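Local coordinates for protein probable N-glycosylase/DNA lyase (Thermotoga maritima, PDB 3N0U) that is probably a DNA glycosylase/lyase of the helix-hairpin-helix clan, at residues G45-L59 and F105-K117. Numbering follows the deposited sequence. Where two conformers were deposited one is given.
Sequences GTEEDLFCELSFCVL and FIVENRKLLGKLK
Phe51 reaches from helix 47-59 across to Ile106, Asn109 and Leu113. Its CB meets Leu113 CD2 at 3.7 Å and Leu116 CD1 slightly farther off. With CG anti to the backbone N (chi1 -170°), the ring runs on toward Ile106 and Asn109: CD2 lies by Leu113, CE1 by Ile106 CG2, CE2 3.3 Å from Asn109 O, and CZ against both Ile106 O and Arg110 CG. A flat, apolar ring suits this place, since its edge, bearing the weakly positive hydrogens, faces the two carbonyl oxygens. Ile106 in turn is a branched knob in the hole formed by Phe51, Ser55, Val58 and Leu59, within an all-helical fold of the helix-hairpin-helix clan, where the axes of segments 47-59 and 105-109 lie 150° apart, roughly antiparallel. At the first turn of helix 47-59, Glu47, bent at chi2 (-79°), offers its carboxylate to the start of helix 116-121. OE1 accepts from Leu116 N at 2.9 Å through its syn lone pair and, weakly, from Gly114 N; OE2 takes Lys117 N at 3.0 Å from above the carboxylate plane. An acid fits here because its negative charge probably complements the helix dipole, while Leu50 CD1 packs on Leu116 CB.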
loop_
_atom_site.group_PDB
_atom_site.type_symbol
_atom_site.label_atom_id
_atom_site.label_comp_id
_atom_site.label_asym_id
_atom_site.label_seq_id
_atom_site.Cartn_x
_atom_site.Cartn_y
_atom_site.Cartn_z
ATOM N N GLY A 45 4.864 -11.105 12.548
ATOM C CA GLY A 45 3.435 -11.234 12.366
ATOM C C GLY A 45 2.935 -12.649 12.108
ATOM O O GLY A 45 3.572 -13.444 11.406
ATOM N N THR A 46 1.774 -12.962 12.674
ATOM C CA THR A 46 1.118 -14.232 12.432
ATOM C C THR A 46 0.363 -14.163 11.120
ATOM O O THR A 46 0.234 -13.089 10.523
ATOM C CB THR A 46 0.092 -14.543 13.527
ATOM O OG1 THR A 46 -0.900 -13.512 13.534
ATOM C CG2 THR A 46 0.750 -14.612 14.912
ATOM N N GLU A 47 -0.142 -15.300 10.668
ATOM C CA GLU A 47 -0.980 -15.312 9.476
ATOM C C GLU A 47 -2.149 -14.353 9.634
ATOM O O GLU A 47 -2.483 -13.615 8.719
ATOM C CB GLU A 47 -1.504 -16.725 9.173
ATOM C CG GLU A 47 -0.445 -17.693 8.692
ATOM C CD GLU A 47 -0.086 -17.525 7.210
ATOM O OE1 GLU A 47 -0.915 -16.981 6.446
ATOM O OE2 GLU A 47 1.019 -17.958 6.807
ATOM N N GLU A 48 -2.787 -14.360 10.793
ATOM C CA GLU A 48 -3.908 -13.462 11.003
ATOM C C GLU A 48 -3.493 -12.003 11.020
ATOM O O GLU A 48 -4.223 -11.156 10.496
ATOM C CB GLU A 48 -4.651 -13.817 12.277
ATOM C CG GLU A 48 -5.376 -15.155 12.174
ATOM C CD GLU A 48 -6.258 -15.454 13.364
ATOM O OE1 GLU A 48 -6.286 -14.637 14.308
ATOM O OE2 GLU A 48 -6.925 -16.515 13.347
ATOM N N ASP A 49 -2.338 -11.694 11.607
ATOM C CA ASP A 49 -1.850 -10.318 11.577
ATOM C C ASP A 49 -1.645 -9.849 10.120
ATOM O O ASP A 49 -1.971 -8.710 9.732
ATOM C CB ASP A 49 -0.504 -10.201 12.301
ATOM C CG ASP A 49 -0.593 -10.431 13.801
ATOM O OD1 ASP A 49 -1.683 -10.231 14.393
ATOM O OD2 ASP A 49 0.463 -10.796 14.398
ATOM N N LEU A 50 -1.068 -10.718 9.307
ATOM C CA LEU A 50 -0.827 -10.378 7.917
ATOM C C LEU A 50 -2.158 -10.245 7.178
ATOM O O LEU A 50 -2.323 -9.378 6.327
ATOM C CB LEU A 50 0.042 -11.449 7.251
ATOM C CG LEU A 50 1.477 -11.522 7.779
ATOM C CD1 LEU A 50 2.162 -12.723 7.212
ATOM C CD2 LEU A 50 2.243 -10.270 7.408
ATOM N N PHE A 51 -3.117 -11.098 7.512
ATOM C CA PHE A 51 -4.427 -11.031 6.882
ATOM C C PHE A 51 -5.129 -9.703 7.174
ATOM O O PHE A 51 -5.823 -9.141 6.319
ATOM C CB PHE A 51 -5.328 -12.185 7.343
ATOM C CG PHE A 51 -6.588 -12.274 6.550
ATOM C CD1 PHE A 51 -7.765 -11.704 7.011
ATOM C CD2 PHE A 51 -6.572 -12.846 5.294
ATOM C CE1 PHE A 51 -8.919 -11.772 6.252
ATOM C CE2 PHE A 51 -7.706 -12.888 4.531
ATOM C CZ PHE A 51 -8.878 -12.348 5.005
ATOM N N CYS A 52 -4.958 -9.196 8.380
ATOM C CA CYS A 52 -5.585 -7.925 8.712
ATOM C C CYS A 52 -4.949 -6.789 7.909
ATOM O O CYS A 52 -5.644 -5.857 7.498
ATOM C CB CYS A 52 -5.506 -7.658 10.207
ATOM S SG CYS A 52 -6.561 -8.760 11.169
ATOM N N GLU A 53 -3.655 -6.875 7.653
ATOM C CA GLU A 53 -2.995 -5.882 6.818
ATOM C C GLU A 53 -3.439 -6.010 5.362
ATOM O O GLU A 53 -3.627 -5.024 4.675
ATOM C CB GLU A 53 -1.482 -6.007 6.908
ATOM C CG GLU A 53 -0.742 -4.781 6.368
ATOM C CD GLU A 53 -1.017 -3.539 7.199
ATOM O OE1 GLU A 53 -1.511 -3.655 8.350
ATOM O OE2 GLU A 53 -0.798 -2.441 6.682
ATOM N N LEU A 54 -3.596 -7.234 4.878
ATOM C CA LEU A 54 -4.133 -7.421 3.543
ATOM C C LEU A 54 -5.531 -6.796 3.449
ATOM O O LEU A 54 -5.866 -6.150 2.454
ATOM C CB LEU A 54 -4.178 -8.917 3.184
ATOM C CG LEU A 54 -4.645 -9.204 1.772
ATOM C CD1 LEU A 54 -3.623 -8.693 0.740
ATOM C CD2 LEU A 54 -4.874 -10.701 1.620
ATOM N N SER A 55 -6.333 -6.968 4.496
ATOM C CA SER A 55 -7.679 -6.374 4.539
ATOM C C SER A 55 -7.658 -4.846 4.552
ATOM O O SER A 55 -8.485 -4.201 3.882
ATOM C CB SER A 55 -8.469 -6.920 5.725
ATOM O OG SER A 55 -8.558 -8.344 5.631
ATOM N N PHE A 56 -6.687 -4.268 5.257
ATOM C CA PHE A 56 -6.485 -2.827 5.241
ATOM C C PHE A 56 -6.277 -2.382 3.796
ATOM O O PHE A 56 -6.837 -1.386 3.350
ATOM C CB PHE A 56 -5.286 -2.436 6.118
ATOM C CG PHE A 56 -4.808 -1.025 5.909
ATOM C CD1 PHE A 56 -5.403 0.026 6.579
ATOM C CD2 PHE A 56 -3.750 -0.752 5.059
ATOM C CE1 PHE A 56 -4.965 1.324 6.389
ATOM C CE2 PHE A 56 -3.313 0.543 4.869
ATOM C CZ PHE A 56 -3.929 1.585 5.535
ATOM N N CYS A 57 -5.487 -3.137 3.046
ATOM C CA CYS A 57 -5.207 -2.751 1.675
ATOM C C CYS A 57 -6.433 -2.904 0.756
ATOM O O CYS A 57 -6.636 -2.112 -0.161
ATOM C CB CYS A 57 -3.995 -3.520 1.140
ATOM S SG CYS A 57 -2.470 -3.099 2.014
ATOM N N VAL A 58 -7.270 -3.889 1.027
ATOM C CA VAL A 58 -8.539 -4.015 0.311
ATOM C C VAL A 58 -9.390 -2.756 0.550
ATOM O O VAL A 58 -9.996 -2.203 -0.373
ATOM C CB VAL A 58 -9.310 -5.271 0.770
ATOM C CG1 VAL A 58 -10.724 -5.272 0.241
ATOM C CG2 VAL A 58 -8.580 -6.540 0.340
ATOM N N LEU A 59 -9.421 -2.304 1.791
ATOM C CA LEU A 59 -10.299 -1.186 2.162
ATOM C C LEU A 59 -9.807 0.161 1.691
ATOM O O LEU A 59 -10.615 1.076 1.498
ATOM C CB LEU A 59 -10.475 -1.109 3.674
ATOM C CG LEU A 59 -11.138 -2.327 4.308
ATOM C CD1 LEU A 59 -11.189 -2.152 5.816
ATOM C CD2 LEU A 59 -12.523 -2.595 3.748
ATOM N N PHE A 105 -14.931 -9.331 -0.692
ATOM C CA PHE A 105 -13.526 -9.548 -1.020
ATOM C C PHE A 105 -12.769 -10.149 0.154
ATOM O O PHE A 105 -12.031 -11.119 -0.007
ATOM C CB PHE A 105 -12.821 -8.243 -1.406
ATOM C CG PHE A 105 -13.292 -7.624 -2.686
ATOM C CD1 PHE A 105 -13.926 -8.360 -3.664
ATOM C CD2 PHE A 105 -13.086 -6.274 -2.902
ATOM C CE1 PHE A 105 -14.348 -7.755 -4.839
ATOM C CE2 PHE A 105 -13.480 -5.669 -4.070
ATOM C CZ PHE A 105 -14.121 -6.406 -5.041
ATOM N N ILE A 106 -12.947 -9.561 1.331
ATOM C CA ILE A 106 -12.206 -9.981 2.524
ATOM C C ILE A 106 -12.582 -11.428 2.880
ATOM O O ILE A 106 -11.701 -12.274 3.167
ATOM C CB ILE A 106 -12.430 -8.998 3.693
ATOM C CG1 ILE A 106 -11.725 -7.686 3.363
ATOM C CG2 ILE A 106 -11.902 -9.553 5.011
ATOM C CD1 ILE A 106 -12.204 -6.499 4.189
ATOM N N VAL A 107 -13.873 -11.722 2.890
ATOM C CA VAL A 107 -14.313 -13.069 3.222
ATOM C C VAL A 107 -13.693 -14.078 2.236
ATOM O O VAL A 107 -13.186 -15.146 2.638
ATOM C CB VAL A 107 -15.846 -13.179 3.229
ATOM C CG1 VAL A 107 -16.262 -14.629 3.373
ATOM C CG2 VAL A 107 -16.426 -12.384 4.388
ATOM N N GLU A 108 -13.723 -13.749 0.946
ATOM C CA GLU A 108 -13.172 -14.641 -0.075
ATOM C C GLU A 108 -11.679 -14.856 0.127
ATOM O O GLU A 108 -11.155 -15.947 -0.100
ATOM C CB GLU A 108 -13.423 -14.090 -1.477
ATOM C CG GLU A 108 -14.862 -14.074 -1.909
ATOM C CD GLU A 108 -15.043 -13.399 -3.270
ATOM O OE1 GLU A 108 -14.997 -12.146 -3.340
ATOM O OE2 GLU A 108 -15.205 -14.125 -4.274
ATOM N N ASN A 109 -10.993 -13.815 0.569
ATOM C CA ASN A 109 -9.545 -13.879 0.735
ATOM C C ASN A 109 -9.113 -14.763 1.892
ATOM O O ASN A 109 -7.921 -15.046 2.051
ATOM C CB ASN A 109 -8.982 -12.471 0.915
ATOM C CG ASN A 109 -8.949 -11.716 -0.361
ATOM O OD1 ASN A 109 -9.029 -12.302 -1.427
ATOM N ND2 ASN A 109 -8.836 -10.404 -0.275
ATOM N N ARG A 110 -10.058 -15.185 2.721
ATOM C CA ARG A 110 -9.695 -16.034 3.846
ATOM C C ARG A 110 -9.069 -17.342 3.361
ATOM O O ARG A 110 -8.369 -18.023 4.108
ATOM C CB ARG A 110 -10.895 -16.265 4.775
ATOM C CG ARG A 110 -11.334 -14.992 5.442
ATOM C CD ARG A 110 -12.650 -15.147 6.160
ATOM N NE ARG A 110 -13.060 -13.896 6.784
ATOM C CZ ARG A 110 -14.252 -13.671 7.317
ATOM N NH1 ARG A 110 -15.197 -14.607 7.284
ATOM N NH2 ARG A 110 -14.493 -12.492 7.895
ATOM N N LYS A 111 -9.299 -17.673 2.099
ATOM C CA LYS A 111 -8.642 -18.828 1.492
ATOM C C LYS A 111 -7.111 -18.725 1.570
ATOM O O LYS A 111 -6.414 -19.736 1.440
ATOM C CB LYS A 111 -9.048 -18.971 0.015
ATOM C CG LYS A 111 -8.495 -17.862 -0.860
ATOM C CD LYS A 111 -8.951 -17.949 -2.313
ATOM C CE LYS A 111 -8.412 -16.742 -3.093
ATOM N NZ LYS A 111 -8.786 -16.779 -4.535
ATOM N N LEU A 112 -6.600 -17.507 1.753
ATOM C CA LEU A 112 -5.151 -17.262 1.766
ATOM C C LEU A 112 -4.522 -17.421 3.144
ATOM O O LEU A 112 -3.301 -17.408 3.264
ATOM C CB LEU A 112 -4.834 -15.855 1.247
ATOM C CG LEU A 112 -5.296 -15.605 -0.180
ATOM C CD1 LEU A 112 -4.966 -14.176 -0.584
ATOM C CD2 LEU A 112 -4.665 -16.631 -1.143
ATOM N N LEU A 113 -5.333 -17.550 4.186
ATOM C CA LEU A 113 -4.774 -17.822 5.517
ATOM C C LEU A 113 -3.991 -19.125 5.448
ATOM O O LEU A 113 -4.504 -20.142 4.969
ATOM C CB LEU A 113 -5.870 -17.933 6.571
ATOM C CG LEU A 113 -6.567 -16.624 6.912
ATOM C CD1 LEU A 113 -7.896 -16.884 7.583
ATOM C CD2 LEU A 113 -5.653 -15.816 7.792
ATOM N N GLY A 114 -2.757 -19.082 5.933
ATOM C CA GLY A 114 -1.850 -20.212 5.835
ATOM C C GLY A 114 -0.768 -20.022 4.787
ATOM O O GLY A 114 0.251 -20.739 4.799
ATOM N N LYS A 115 -0.977 -19.060 3.888
ATOM C CA LYS A 115 -0.070 -18.829 2.766
ATOM C C LYS A 115 0.668 -17.493 2.867
ATOM O O LYS A 115 1.634 -17.268 2.134
ATOM C CB LYS A 115 -0.865 -18.827 1.451
ATOM C CG LYS A 115 -1.475 -20.164 1.075
ATOM C CD LYS A 115 -2.449 -20.023 -0.082
ATOM C CE LYS A 115 -2.673 -21.362 -0.771
ATOM N NZ LYS A 115 -2.853 -22.475 0.203
ATOM N N LEU A 116 0.229 -16.603 3.761
ATOM C CA LEU A 116 0.737 -15.223 3.752
ATOM C C LEU A 116 2.164 -15.070 4.274
ATOM O O LEU A 116 2.905 -14.254 3.750
ATOM C CB LEU A 116 -0.204 -14.275 4.519
ATOM C CG LEU A 116 -1.586 -14.149 3.896
ATOM C CD1 LEU A 116 -2.492 -13.271 4.752
ATOM C CD2 LEU A 116 -1.477 -13.570 2.486
ATOM N N LYS A 117 2.553 -15.840 5.294
ATOM C CA LYS A 117 3.911 -15.722 5.834
ATOM C C LYS A 117 4.925 -16.054 4.745
ATOM O O LYS A 117 5.921 -15.355 4.565
ATOM C CB LYS A 117 4.128 -16.627 7.056
ATOM C CG LYS A 117 3.394 -16.136 8.305
ATOM C CD LYS A 117 3.702 -16.975 9.537
ATOM C CE LYS A 117 5.109 -16.732 10.047
ATOM N NZ LYS A 117 5.391 -17.552 11.260
HETATM O O HOH W 1 4.504 -15.216 13.654
HETATM O O HOH W 2 -8.389 -9.658 2.879
#